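Local coordinates for glycoside Hydrolase Family 43_12 (Metagenome, PDB 7JVH), which probably hydrolyses glycosidic bonds in arabinose- or xylose-containing plant saccharides, as a family 43 glycoside hydrolase built on a beta-propeller with a second, concanavalin A-like domain, at residues G171-L176 with W237-H242; L186-A191 with C203-E208; Y251-E256 with E265-A270. All blocks are in the same frame, centred on the assembly; numbering follows the deposited sequence.

Interaction 1: G171-L176 with W237-H242; sequences GIDPSL and WIEGPH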
loop_
_atom_site.group_PDB
_atom_site.type_symbol
_atom_site.label_atom_id
_atom_site.label_comp_id
_atom_site.label_asym_id
_atom_site.label_seq_id
_atom_site.Cartn_x
_atom_site.Cartn_y
_atom_site.Cartn_z
ATOM N N GLY A 171 17.226 9.946 6.961
ATOM C CA GLY A 171 16.998 9.188 5.748
ATOM C C GLY A 171 15.840 8.222 5.915
ATOM O O GLY A 171 15.085 8.274 6.914
ATOM N N ILE A 172 15.712 7.311 4.939
ATOM C CA ILE A 172 14.603 6.344 4.897
ATOM C C ILE A 172 15.084 4.915 4.660
ATOM O O ILE A 172 16.287 4.662 4.498
ATOM C CB ILE A 172 13.614 6.728 3.782
ATOM C CG1 ILE A 172 14.285 6.636 2.398
ATOM C CG2 ILE A 172 13.068 8.139 4.038
ATOM C CD1 ILE A 172 13.370 7.036 1.267
ATOM N N ASP A 173 14.123 3.989 4.645
ATOM C CA ASP A 173 14.323 2.578 4.324
ATOM C C ASP A 173 15.253 1.898 5.317
ATOM O O ASP A 173 16.209 1.235 4.922
ATOM C CB ASP A 173 14.793 2.410 2.885
ATOM C CG ASP A 173 13.775 2.928 1.888
ATOM O OD1 ASP A 173 12.721 3.454 2.327
ATOM O OD2 ASP A 173 14.037 2.825 0.660
ATOM N N PRO A 174 14.984 2.017 6.634
ATOM C CA PRO A 174 15.736 1.261 7.636
ATOM C C PRO A 174 15.525 -0.249 7.491
ATOM O O PRO A 174 14.480 -0.691 7.028
ATOM C CB PRO A 174 15.115 1.743 8.949
ATOM C CG PRO A 174 13.752 2.224 8.575
ATOM C CD PRO A 174 13.907 2.828 7.215
ATOM N N SER A 175 16.524 -1.029 7.908
ATOM C CA SER A 175 16.460 -2.486 7.848
ATOM C C SER A 175 17.544 -3.068 8.747
ATOM O O SER A 175 18.705 -2.708 8.645
ATOM C CB SER A 175 16.624 -2.946 6.393
ATOM O OG SER A 175 16.502 -4.327 6.235
ATOM N N LEU A 176 17.139 -3.971 9.640
ATOM C CA LEU A 176 18.026 -4.608 10.597
ATOM C C LEU A 176 18.549 -5.938 10.056
ATOM O O LEU A 176 17.916 -6.566 9.203
ATOM C CB LEU A 176 17.292 -4.862 11.906
ATOM C CG LEU A 176 16.673 -3.657 12.592
ATOM C CD1 LEU A 176 15.589 -4.097 13.564
ATOM C CD2 LEU A 176 17.742 -2.839 13.290
ATOM N N TRP A 237 18.705 7.760 -6.304
ATOM C CA TRP A 237 18.043 7.289 -5.085
ATOM C C TRP A 237 18.228 5.815 -4.709
ATOM O O TRP A 237 17.250 5.106 -4.478
ATOM C CB TRP A 237 16.548 7.618 -5.157
ATOM C CG TRP A 237 16.228 8.946 -4.551
ATOM C CD1 TRP A 237 16.179 10.153 -5.181
ATOM C CD2 TRP A 237 15.925 9.190 -3.175
ATOM N NE1 TRP A 237 15.863 11.135 -4.278
ATOM C CE2 TRP A 237 15.691 10.571 -3.039
ATOM C CE3 TRP A 237 15.828 8.369 -2.043
ATOM C CZ2 TRP A 237 15.375 11.161 -1.813
ATOM C CZ3 TRP A 237 15.497 8.947 -0.825
ATOM C CH2 TRP A 237 15.281 10.336 -0.720
ATOM N N ILE A 238 19.481 5.365 -4.610
ATOM C CA ILE A 238 19.768 4.066 -4.046
ATOM C C ILE A 238 19.130 3.986 -2.667
ATOM O O ILE A 238 19.320 4.865 -1.840
ATOM C CB ILE A 238 21.279 3.732 -3.989
ATOM C CG1 ILE A 238 21.480 2.281 -3.539
ATOM C CG2 ILE A 238 22.037 4.690 -3.091
ATOM C CD1 ILE A 238 22.614 1.565 -4.234
ATOM N N GLU A 239 18.355 2.922 -2.443
ATOM C CA GLU A 239 17.541 2.782 -1.250
ATOM C C GLU A 239 17.117 1.320 -1.049
ATOM O O GLU A 239 17.734 0.415 -1.596
ATOM C CB GLU A 239 16.340 3.747 -1.334
ATOM C CG GLU A 239 15.299 3.400 -2.378
ATOM C CD GLU A 239 14.319 4.548 -2.651
ATOM O OE1 GLU A 239 14.139 5.416 -1.795
ATOM O OE2 GLU A 239 13.700 4.608 -3.728
ATOM N N GLY A 240 16.088 1.109 -0.217
ATOM C CA GLY A 240 15.631 -0.199 0.194
ATOM C C GLY A 240 16.741 -1.198 0.532
ATOM O O GLY A 240 16.660 -2.356 0.143
ATOM N N PRO A 241 17.795 -0.812 1.284
ATOM C CA PRO A 241 18.910 -1.736 1.549
ATOM C C PRO A 241 18.503 -2.909 2.445
ATOM O O PRO A 241 17.832 -2.696 3.457
ATOM C CB PRO A 241 19.932 -0.850 2.284
ATOM C CG PRO A 241 19.104 0.252 2.898
ATOM C CD PRO A 241 17.952 0.497 1.959
ATOM N N HIS A 242 18.889 -4.133 2.060
ATOM C CA HIS A 242 18.757 -5.311 2.921
ATOM C C HIS A 242 20.076 -6.097 2.966
ATOM O O HIS A 242 20.720 -6.315 1.933
ATOM C CB HIS A 242 17.625 -6.224 2.438
ATOM C CG HIS A 242 16.266 -5.608 2.531
ATOM N ND1 HIS A 242 15.671 -5.296 3.733
ATOM C CD2 HIS A 242 15.378 -5.245 1.569
ATOM C CE1 HIS A 242 14.482 -4.766 3.505
ATOM N NE2 HIS A 242 14.284 -4.724 2.205
#
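D173 and S175 meet E239, G240, P241 and H242 where the first strands of two successive blades of the five-bladed beta-propeller, with the loop that leads into one of them, run side by side, their end-to-end directions only 16° apart. The inner strands of neighbouring blades line the central channel, and here these two are joined through side chains: a carboxylate on a backbone N-H, and a hydroxyl on an imidazole. D173 has the largest buried surface. Its chi1 of -62° sets CG beside its own backbone N and turns the carboxylate to the other segment, where OD2 accepts the G240 N-H through its anti lone pair at 2.8 Å, with an angle of 152° at the hydrogen. The same OD2 lies 3.2 Å from E239 CB, and the two carboxylates are tilted against each other, D173 OD2 standing 3.6 Å from E239 OE1. D173 OD1 and E239 OE1 are each hydrogen-bonded to a glycerol, consistent with the acidic sugar pocket at the centre of family 43 propellers. Exchanging D173 for an alanine would remove the carboxylate and probably leave the G240 N-H without this acceptor and the glycerol held by OD1 without one of its partners. P241 closes the middle, with CD 3.5 Å from the carbonyl O of D173. Farther out, I172 extends CD1 across to the indole, its side chain crossing that of W237 at about a right angle, and touches CZ3 at 3.5 Å. At the other end, S175 OG, anti to its N, meets the edge of the imidazole near its plane, hydrogen-bonded to H242 ND1 at 2.8 Å.

Interaction 2: L186-A191 with C203-E208; sequences LVHNDA and CIKIWE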
loop_
_atom_site.group_PDB
_atom_site.type_symbol
_atom_site.label_atom_id
_atom_site.label_comp_id
_atom_site.label_asym_id
_atom_site.label_seq_id
_atom_site.Cartn_x
_atom_site.Cartn_y
_atom_site.Cartn_z
ATOM N N LEU A 186 22.154 -2.183 11.451
ATOM C CA LEU A 186 21.045 -1.467 10.866
ATOM C C LEU A 186 21.575 -0.724 9.667
ATOM O O LEU A 186 22.559 0.004 9.769
ATOM C CB LEU A 186 20.474 -0.489 11.883
ATOM C CG LEU A 186 19.231 0.290 11.453
ATOM C CD1 LEU A 186 18.492 0.778 12.685
ATOM C CD2 LEU A 186 19.561 1.443 10.495
ATOM N N VAL A 187 20.929 -0.924 8.521
ATOM C CA VAL A 187 21.305 -0.260 7.292
ATOM C C VAL A 187 20.146 0.619 6.848
ATOM O O VAL A 187 18.967 0.303 7.093
ATOM C CB VAL A 187 21.707 -1.273 6.199
ATOM C CG1 VAL A 187 20.484 -2.035 5.673
ATOM C CG2 VAL A 187 22.512 -0.574 5.123
ATOM N N HIS A 188 20.474 1.748 6.217
ATOM C CA HIS A 188 19.456 2.661 5.732
ATOM C C HIS A 188 20.005 3.542 4.636
ATOM O O HIS A 188 21.221 3.585 4.418
ATOM C CB HIS A 188 18.872 3.485 6.890
ATOM C CG HIS A 188 19.794 4.552 7.403
ATOM N ND1 HIS A 188 19.674 5.873 7.038
ATOM C CD2 HIS A 188 20.829 4.498 8.277
ATOM C CE1 HIS A 188 20.607 6.586 7.654
ATOM N NE2 HIS A 188 21.322 5.774 8.408
ATOM N N ASN A 189 19.078 4.190 3.912
ATOM C CA ASN A 189 19.395 5.217 2.925
ATOM C C ASN A 189 19.628 6.527 3.686
ATOM O O ASN A 189 19.035 6.742 4.737
ATOM C CB ASN A 189 18.260 5.294 1.880
ATOM C CG ASN A 189 18.091 6.675 1.248
ATOM O OD1 ASN A 189 17.671 7.618 1.915
ATOM N ND2 ASN A 189 18.360 6.781 -0.055
ATOM N N ASP A 190 20.520 7.368 3.161
ATOM C CA ASP A 190 20.800 8.677 3.740
ATOM C C ASP A 190 21.226 9.644 2.641
ATOM O O ASP A 190 21.431 9.240 1.499
ATOM C CB ASP A 190 21.898 8.582 4.817
ATOM C CG ASP A 190 21.777 9.671 5.903
ATOM O OD1 ASP A 190 20.953 10.614 5.753
ATOM O OD2 ASP A 190 22.505 9.585 6.912
ATOM N N ALA A 191 21.339 10.928 2.995
ATOM C CA ALA A 191 21.854 11.945 2.086
ATOM C C ALA A 191 23.356 12.052 2.299
ATOM O O ALA A 191 23.823 11.847 3.418
ATOM C CB ALA A 191 21.167 13.282 2.321
ATOM N N CYS A 203 22.992 7.604 -0.401
ATOM C CA CYS A 203 23.979 6.724 0.216
ATOM C C CYS A 203 23.311 5.619 0.977
ATOM O O CYS A 203 22.200 5.788 1.470
ATOM C CB CYS A 203 24.820 7.510 1.244
ATOM S SG CYS A 203 25.908 8.716 0.514
ATOM N N ILE A 204 24.012 4.489 1.090
ATOM C CA ILE A 204 23.663 3.437 2.024
ATOM C C ILE A 204 24.637 3.508 3.198
ATOM O O ILE A 204 25.855 3.505 3.011
ATOM C CB ILE A 204 23.717 2.040 1.390
ATOM C CG1 ILE A 204 22.794 1.969 0.166
ATOM C CG2 ILE A 204 23.366 0.978 2.422
ATOM C CD1 ILE A 204 21.354 2.353 0.424
ATOM N N LYS A 205 24.064 3.566 4.404
ATOM C CA LYS A 205 24.784 3.726 5.634
ATOM C C LYS A 205 24.437 2.565 6.537
ATOM O O LYS A 205 23.293 2.161 6.595
ATOM C CB LYS A 205 24.369 5.041 6.301
ATOM C CG LYS A 205 25.214 5.405 7.522
ATOM C CD LYS A 205 24.980 6.836 7.971
ATOM C CE LYS A 205 25.561 7.829 6.965
ATOM N NZ LYS A 205 25.240 9.227 7.316
ATOM N N ILE A 206 25.443 2.048 7.254
ATOM C CA ILE A 206 25.252 0.970 8.217
ATOM C C ILE A 206 25.658 1.428 9.617
ATOM O O ILE A 206 26.550 2.260 9.771
ATOM C CB ILE A 206 26.017 -0.301 7.796
ATOM C CG1 ILE A 206 25.596 -1.495 8.653
ATOM C CG2 ILE A 206 27.531 -0.099 7.868
ATOM C CD1 ILE A 206 26.097 -2.822 8.094
ATOM N N TRP A 207 24.961 0.888 10.626
ATOM C CA TRP A 207 25.201 1.154 12.044
ATOM C C TRP A 207 25.180 -0.167 12.777
ATOM O O TRP A 207 24.398 -1.044 12.431
ATOM C CB TRP A 207 24.063 1.974 12.645
ATOM C CG TRP A 207 23.862 3.341 12.103
ATOM C CD1 TRP A 207 23.203 3.682 10.966
ATOM C CD2 TRP A 207 24.271 4.573 12.715
ATOM N NE1 TRP A 207 23.188 5.041 10.816
ATOM C CE2 TRP A 207 23.844 5.617 11.868
ATOM C CE3 TRP A 207 24.973 4.894 13.883
ATOM C CZ2 TRP A 207 24.097 6.964 12.152
ATOM C CZ3 TRP A 207 25.218 6.238 14.167
ATOM C CH2 TRP A 207 24.792 7.254 13.296
ATOM N N GLU A 208 26.008 -0.290 13.812
ATOM C CA GLU A 208 25.854 -1.340 14.808
ATOM C C GLU A 208 24.621 -0.981 15.637
ATOM O O GLU A 208 24.342 0.198 15.866
ATOM C CB GLU A 208 27.098 -1.451 15.699
ATOM C CG GLU A 208 27.177 -2.745 16.510
ATOM C CD GLU A 208 28.529 -2.921 17.216
ATOM O OE1 GLU A 208 29.533 -2.337 16.747
ATOM O OE2 GLU A 208 28.600 -3.649 18.238
#
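K205 and H188 face each other as a hydrogen-bonded pair in the antiparallel hairpin that forms the middle of one four-stranded propeller blade. Backbone bonds at L186–W207, H188–K205 and D190–C203 hold the register, and the side chains of these pairs share one face of the sheet, where a row of polar contacts illustrates how cross-strand neighbours support one another. The K205 side chain begins alongside the imidazole, pointing the same way: CB lies 3.8 Å from H188 NE2, CG stays about as near that atom, and CD passes between two partners, 3.8 Å from both H188 NE2 and D190 OD2. The chain bends at chi3 (-70°), which steers the end to the aspartate; CE comes 3.5 Å from D190 OD2, and NZ closes a salt bridge to it at 2.8 Å, on the anti side but well out of the carboxylate plane. H188 is held from the W207 side as well. Its ring and the five-membered ring of W207 meet rim to rim, planes 21° apart, while F169 contacts both rings. On the opposite face V187 and I204 pack toward P241 of the next blade. The indole helps to set the imidazole's rotation through a bond lying close to both ring planes, in which W207 NE1 donates to H188 NE2 at 3.1 Å.

Interaction 3: Y251-E256 with E265-A270; sequences YLMCAE and EVIFKA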
loop_
_atom_site.group_PDB
_atom_site.type_symbol
_atom_site.label_atom_id
_atom_site.label_comp_id
_atom_site.label_asym_id
_atom_site.label_seq_id
_atom_site.Cartn_x
_atom_site.Cartn_y
_atom_site.Cartn_z
ATOM N N TYR A 251 25.742 -9.851 1.935
ATOM C CA TYR A 251 25.076 -9.384 0.723
ATOM C C TYR A 251 24.242 -8.178 1.049
ATOM O O TYR A 251 23.495 -8.186 2.017
ATOM C CB TYR A 251 24.204 -10.499 0.153
ATOM C CG TYR A 251 25.020 -11.618 -0.457
ATOM C CD1 TYR A 251 25.378 -11.574 -1.795
ATOM C CD2 TYR A 251 25.452 -12.700 0.307
ATOM C CE1 TYR A 251 26.128 -12.581 -2.375
ATOM C CE2 TYR A 251 26.218 -13.706 -0.251
ATOM C CZ TYR A 251 26.552 -13.643 -1.602
ATOM O OH TYR A 251 27.313 -14.637 -2.175
ATOM N N LEU A 252 24.392 -7.132 0.236
ATOM C CA LEU A 252 23.584 -5.924 0.324
ATOM C C LEU A 252 22.784 -5.827 -0.964
ATOM O O LEU A 252 23.360 -5.731 -2.046
ATOM C CB LEU A 252 24.464 -4.670 0.503
ATOM C CG LEU A 252 23.771 -3.309 0.351
ATOM C CD1 LEU A 252 22.781 -3.079 1.477
ATOM C CD2 LEU A 252 24.805 -2.195 0.304
HETATM N N MSE A 253 21.455 -5.859 -0.826
HETATM C CA MSE A 253 20.558 -5.683 -1.961
HETATM C C MSE A 253 19.810 -4.361 -1.800
HETATM O O MSE A 253 19.249 -4.091 -0.740
HETATM C CB MSE A 253 19.577 -6.855 -2.070
HETATM C CG MSE A 253 18.858 -6.916 -3.402
HETATM SE SE MSE A 253 17.635 -8.439 -3.545
HETATM C CE MSE A 253 18.807 -9.881 -4.018
ATOM N N CYS A 254 19.810 -3.550 -2.864
ATOM C CA CYS A 254 19.194 -2.234 -2.829
ATOM C C CYS A 254 18.367 -1.987 -4.067
ATOM O O CYS A 254 18.648 -2.544 -5.123
ATOM C CB CYS A 254 20.280 -1.149 -2.761
ATOM S SG CYS A 254 21.433 -1.309 -1.387
ATOM N N ALA A 255 17.345 -1.143 -3.925
ATOM C CA ALA A 255 16.660 -0.532 -5.054
ATOM C C ALA A 255 17.524 0.622 -5.559
ATOM O O ALA A 255 18.191 1.284 -4.756
ATOM C CB ALA A 255 15.275 -0.037 -4.643
ATOM N N GLU A 256 17.508 0.847 -6.882
ATOM C CA GLU A 256 18.269 1.925 -7.532
ATOM C C GLU A 256 17.505 2.442 -8.752
ATOM O O GLU A 256 16.884 1.666 -9.472
ATOM C CB GLU A 256 19.662 1.435 -7.952
ATOM C CG GLU A 256 20.504 2.460 -8.705
ATOM C CD GLU A 256 21.835 1.919 -9.194
ATOM O OE1 GLU A 256 22.685 1.530 -8.362
ATOM O OE2 GLU A 256 22.053 1.908 -10.418
ATOM N N GLU A 265 16.607 -3.303 -9.098
ATOM C CA GLU A 265 17.241 -3.824 -7.902
ATOM C C GLU A 265 18.635 -4.285 -8.278
ATOM O O GLU A 265 18.827 -4.901 -9.322
ATOM C CB GLU A 265 16.453 -4.977 -7.310
ATOM C CG GLU A 265 16.841 -5.278 -5.872
ATOM C CD GLU A 265 16.163 -4.386 -4.857
ATOM O OE1 GLU A 265 15.323 -3.523 -5.243
ATOM O OE2 GLU A 265 16.454 -4.568 -3.665
ATOM N N VAL A 266 19.597 -3.966 -7.405
ATOM C CA VAL A 266 20.999 -4.226 -7.613
ATOM C C VAL A 266 21.512 -4.997 -6.402
ATOM O O VAL A 266 20.835 -5.048 -5.375
ATOM C CB VAL A 266 21.785 -2.926 -7.837
ATOM C CG1 VAL A 266 21.227 -2.173 -9.024
ATOM C CG2 VAL A 266 21.762 -2.042 -6.597
ATOM N N ILE A 267 22.700 -5.600 -6.536
ATOM C CA ILE A 267 23.232 -6.506 -5.525
ATOM C C ILE A 267 24.751 -6.327 -5.370
ATOM O O ILE A 267 25.485 -6.242 -6.369
ATOM C CB ILE A 267 22.919 -7.982 -5.864
ATOM C CG1 ILE A 267 23.282 -8.910 -4.696
ATOM C CG2 ILE A 267 23.649 -8.423 -7.132
ATOM C CD1 ILE A 267 22.315 -8.862 -3.533
ATOM N N PHE A 268 25.191 -6.291 -4.104
ATOM C CA PHE A 268 26.572 -6.103 -3.691
ATOM C C PHE A 268 26.931 -7.242 -2.752
ATOM O O PHE A 268 26.051 -7.778 -2.074
ATOM C CB PHE A 268 26.703 -4.811 -2.873
ATOM C CG PHE A 268 26.395 -3.551 -3.634
ATOM C CD1 PHE A 268 25.096 -3.063 -3.716
ATOM C CD2 PHE A 268 27.418 -2.836 -4.250
ATOM C CE1 PHE A 268 24.826 -1.905 -4.408
ATOM C CE2 PHE A 268 27.137 -1.670 -4.951
ATOM C CZ PHE A 268 25.841 -1.199 -5.017
ATOM N N LYS A 269 28.220 -7.582 -2.671
ATOM C CA LYS A 269 28.708 -8.517 -1.653
ATOM C C LYS A 269 30.000 -8.044 -0.959
ATOM O O LYS A 269 30.744 -7.229 -1.506
ATOM C CB LYS A 269 28.878 -9.925 -2.246
ATOM C CG LYS A 269 30.155 -10.155 -3.039
ATOM C CD LYS A 269 30.183 -11.548 -3.659
ATOM C CE LYS A 269 31.430 -11.758 -4.504
ATOM N NZ LYS A 269 32.587 -12.266 -3.700
ATOM N N ALA A 270 30.240 -8.562 0.253
ATOM C CA ALA A 270 31.429 -8.257 1.039
ATOM C C ALA A 270 31.819 -9.412 1.943
ATOM O O ALA A 270 30.975 -10.246 2.283
ATOM C CB ALA A 270 31.208 -7.012 1.882
#
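The beta hairpin of strands 249-255 and 265-270, the middle pair of a four-stranded propeller blade, brings Y251–A255 against E265–K269 in antiparallel register. L252–F268 and C254–V266 are its hydrogen-bonded pairs, and each closes a ring of two backbone bonds; the straightest, V266 N to C254 O, spans 2.9 Å at 172°. As in any extended beta strand, successive residues point to opposite faces, and here the two faces differ in character.

On the face of Y251, M253 and E265, the glutamate is the unusual member. Its chain bends at chi2 (83°), which folds the carboxylate back over the C254–A255 peptide: OE2 lies 3.2 Å from C254 C and OE1 3.3 Å from A255 CA. Neither oxygen bonds across the hairpin; OE1 instead accepts the backbone N-H of A305, on the next blade, so the fold of the side chain serves a partner beyond this pair of strands. M253, deposited as selenomethionine, crosses E265 at about a right angle, its CG 3.4 Å from E265 OE2, while its CE touches I267 CD1 at 3.7 Å. Y251 lies alongside K269, CE1 resting 3.8 Å from the lysine CB.

The other face is more apolar. L252 and F268 point the same way, CB to CB 4.1 Å, and the carbonyl O of L252 sits at the edge of the phenyl ring, in its plane. V266 CG1 lies near E256, whose OE1 is bonded to the amide of T229.

The hairpin packs among strands: L252 and C254 press on P241 of strand 239-246 and I204 of strand 203-210, F268 reaches V225 of strand 215-226, and on the far face Y251 meets W343 edge-to-face.

How the interactions relate
From the N terminus, 171-176 opens the blade that strand 184-190 continues, and interaction 2 closes first, pairing 186-191 with 203-208 over an 11-residue connection. Interaction 1 closes later, when 237-242 returns beside 171-176, so interaction 2 is nested within its 60-residue loop. Interaction 3 follows in series as a hairpin with eight residues between its segments. Interactions 2 and 3 thus pair the middle strands of two successive blades, and interaction 1 joins the inner strands of both. I238 O to N189 ND2 links interactions 1 and 2, H242 N to M253 O links 1 and 3, and I204 packs on L252 and C254 between 2 and 3.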